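Putative polysaccharide binding proteins (DUF1812) (Bacteroides thetaiotaomicron VPI-5482, PDB 3GF8) is of unknown function but probably serves as an outer-membrane lipoprotein in fimbrial assembly, with a suggested role in polysaccharide binding. Local coordinates at residues 152-157 / 210-215. Residues are numbered along the deposited sequence; the frame is centred on the assembly and turned at random.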
loop_
_atom_site.group_PDB
_atom_site.type_symbol
_atom_site.label_atom_id
_atom_site.label_comp_id
_atom_site.label_asym_id
_atom_site.label_seq_id
_atom_site.Cartn_x
_atom_site.Cartn_y
_atom_site.Cartn_z
ATOM N N VAL A 152 -3.747 -2.867 8.390
ATOM C CA VAL A 152 -4.791 -3.837 8.744
ATOM C C VAL A 152 -4.827 -4.003 10.254
ATOM O O VAL A 152 -3.782 -4.162 10.885
ATOM C CB VAL A 152 -4.609 -5.213 8.079
ATOM C CG1 VAL A 152 -4.169 -5.080 6.654
ATOM C CG2 VAL A 152 -3.628 -6.018 8.822
ATOM N N ARG A 153 -6.026 -3.909 10.828
ATOM C CA ARG A 153 -6.236 -4.195 12.233
ATOM C C ARG A 153 -6.949 -5.529 12.332
ATOM O O ARG A 153 -8.079 -5.671 11.844
ATOM C CB ARG A 153 -7.080 -3.121 12.871
ATOM C CG ARG A 153 -7.491 -3.488 14.304
ATOM C CD ARG A 153 -8.022 -2.282 15.060
ATOM N NE ARG A 153 -7.052 -1.205 15.011
ATOM C CZ ARG A 153 -7.153 -0.076 15.685
ATOM N NH1 ARG A 153 -8.178 0.133 16.505
ATOM N NH2 ARG A 153 -6.205 0.838 15.552
ATOM N N PHE A 154 -6.287 -6.520 12.928
ATOM C CA PHE A 154 -6.878 -7.834 13.080
ATOM C C PHE A 154 -7.332 -8.088 14.511
ATOM O O PHE A 154 -6.613 -7.812 15.453
ATOM C CB PHE A 154 -5.919 -8.931 12.686
ATOM C CG PHE A 154 -5.589 -8.981 11.225
ATOM C CD1 PHE A 154 -6.575 -9.109 10.280
ATOM C CD2 PHE A 154 -4.281 -8.979 10.797
ATOM C CE1 PHE A 154 -6.261 -9.210 8.939
ATOM C CE2 PHE A 154 -3.966 -9.086 9.442
ATOM C CZ PHE A 154 -4.954 -9.203 8.528
ATOM N N GLY A 155 -8.552 -8.610 14.639
ATOM C CA GLY A 155 -9.080 -9.141 15.882
ATOM C C GLY A 155 -9.403 -10.617 15.718
ATOM O O GLY A 155 -9.797 -11.083 14.641
ATOM N N PHE A 156 -9.221 -11.382 16.781
ATOM C CA PHE A 156 -9.494 -12.792 16.727
ATOM C C PHE A 156 -10.331 -13.129 17.940
ATOM O O PHE A 156 -9.881 -12.931 19.051
ATOM C CB PHE A 156 -8.174 -13.590 16.722
ATOM C CG PHE A 156 -7.251 -13.202 15.611
ATOM C CD1 PHE A 156 -6.384 -12.154 15.764
ATOM C CD2 PHE A 156 -7.276 -13.879 14.406
ATOM C CE1 PHE A 156 -5.566 -11.770 14.722
ATOM C CE2 PHE A 156 -6.463 -13.499 13.362
ATOM C CZ PHE A 156 -5.610 -12.457 13.514
ATOM N N GLN A 157 -11.541 -13.648 17.713
ATOM C CA GLN A 157 -12.446 -14.076 18.781
ATOM C C GLN A 157 -13.112 -15.413 18.514
ATOM O O GLN A 157 -13.285 -15.875 17.372
ATOM C CB GLN A 157 -13.593 -13.091 18.944
ATOM C CG GLN A 157 -13.223 -11.650 19.060
ATOM C CD GLN A 157 -14.442 -10.732 18.880
ATOM O OE1 GLN A 157 -15.585 -11.199 18.824
ATOM N NE2 GLN A 157 -14.192 -9.420 18.791
ATOM N N VAL A 210 -4.328 -6.567 16.947
ATOM C CA VAL A 210 -2.960 -6.221 16.517
ATOM C C VAL A 210 -3.040 -5.325 15.306
ATOM O O VAL A 210 -3.880 -5.545 14.427
ATOM C CB VAL A 210 -2.120 -7.479 16.135
ATOM C CG1 VAL A 210 -1.858 -8.365 17.349
ATOM C CG2 VAL A 210 -2.786 -8.284 15.102
ATOM N N ASP A 211 -2.187 -4.308 15.237
ATOM C CA ASP A 211 -2.101 -3.491 14.041
ATOM C C ASP A 211 -0.857 -3.844 13.310
ATOM O O ASP A 211 0.239 -3.831 13.890
ATOM C CB ASP A 211 -2.028 -1.997 14.332
ATOM C CG ASP A 211 -3.352 -1.412 14.789
ATOM O OD1 ASP A 211 -4.386 -2.071 14.595
ATOM O OD2 ASP A 211 -3.344 -0.277 15.350
HETATM N N MSE A 212 -1.035 -4.095 12.020
HETATM C CA MSE A 212 0.031 -4.472 11.095
HETATM C C MSE A 212 -0.035 -3.616 9.859
HETATM O O MSE A 212 -1.075 -3.019 9.569
HETATM C CB MSE A 212 -0.216 -5.911 10.661
HETATM C CG MSE A 212 -0.445 -6.828 11.875
HETATM SE SE MSE A 212 -0.584 -8.718 11.437
HETATM C CE MSE A 212 1.146 -9.061 10.964
ATOM N N ASN A 213 1.038 -3.599 9.082
ATOM C CA ASN A 213 0.960 -3.065 7.719
ATOM C C ASN A 213 1.782 -3.835 6.681
ATOM O O ASN A 213 2.723 -4.516 7.004
ATOM C CB ASN A 213 1.222 -1.538 7.631
ATOM C CG ASN A 213 2.594 -1.081 8.141
ATOM O OD1 ASN A 213 2.882 0.133 8.123
ATOM N ND2 ASN A 213 3.405 -1.989 8.635
ATOM N N THR A 214 1.405 -3.726 5.421
ATOM C CA THR A 214 2.197 -4.375 4.401
ATOM C C THR A 214 2.257 -3.495 3.168
ATOM O O THR A 214 1.671 -2.420 3.130
ATOM C CB THR A 214 1.637 -5.786 4.050
ATOM O OG1 THR A 214 2.568 -6.461 3.199
ATOM C CG2 THR A 214 0.241 -5.679 3.376
HETATM N N MSE A 215 2.973 -3.965 2.155
HETATM C CA MSE A 215 3.043 -3.260 0.878
HETATM C C MSE A 215 1.799 -3.718 0.063
HETATM O O MSE A 215 0.807 -4.095 0.665
HETATM C CB MSE A 215 4.403 -3.553 0.243
HETATM C CG MSE A 215 5.555 -2.982 1.095
HETATM SE SE MSE A 215 5.836 -1.129 0.701
HETATM C CE MSE A 215 6.650 -1.478 -1.037
#
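Arg153 and Asp211 face each other on neighbouring strands and form a salt bridge. Arg153 NE donates to the syn lone pair of Asp211 OD1 at 2.8 Å. The bond is bent, and OD1 lies out of the guanidinium plane. A second, weak bond runs from Arg153 NH2 to Asp211 OD2 at 3.1 Å. The two side chains run side by side in the same direction, with their flat groups 24° apart. Arg153 CG is anti to the backbone N (chi1 172°), and a bend at chi3 (-54°) brings NE to the carboxylate. With an alanine here both donors go, and the buried Asp211 carboxylate would probably lose this charge partner. On the other face of the strands, Met212 SE meets the edge of the Phe154 ring, 3.8 Å from CD2, in a Met-aromatic contact. Met212 is a selenomethionine, so selenium stands in for sulfur. Val210 CG2 packs 4.0 Å from Phe154 CB. Val152 CG2 touches Met212 CB.

Strands 139-158 and 209-214 are antiparallel here, consistent with the transthyretin-like beta fold of Mfa2-type fimbrial anchor proteins. Arg153 and Asp211 are a non-hydrogen-bonded pair. The flanking pairs, Val152 with Met212 and Phe154 with Val210, each carry two backbone hydrogen bonds. These are nearly straight at the Val152 end: Val152 N to Met212 O measures 2.9 Å.

Strand 266-273 runs parallel to 152-157 on its other side, and Arg153 and Gly155 both make backbone hydrogen bonds to Ile269. Ile174 of strand 170-176 covers Val152, Phe154 and Met212. Arg153 also makes a cation-pi contact with Tyr209.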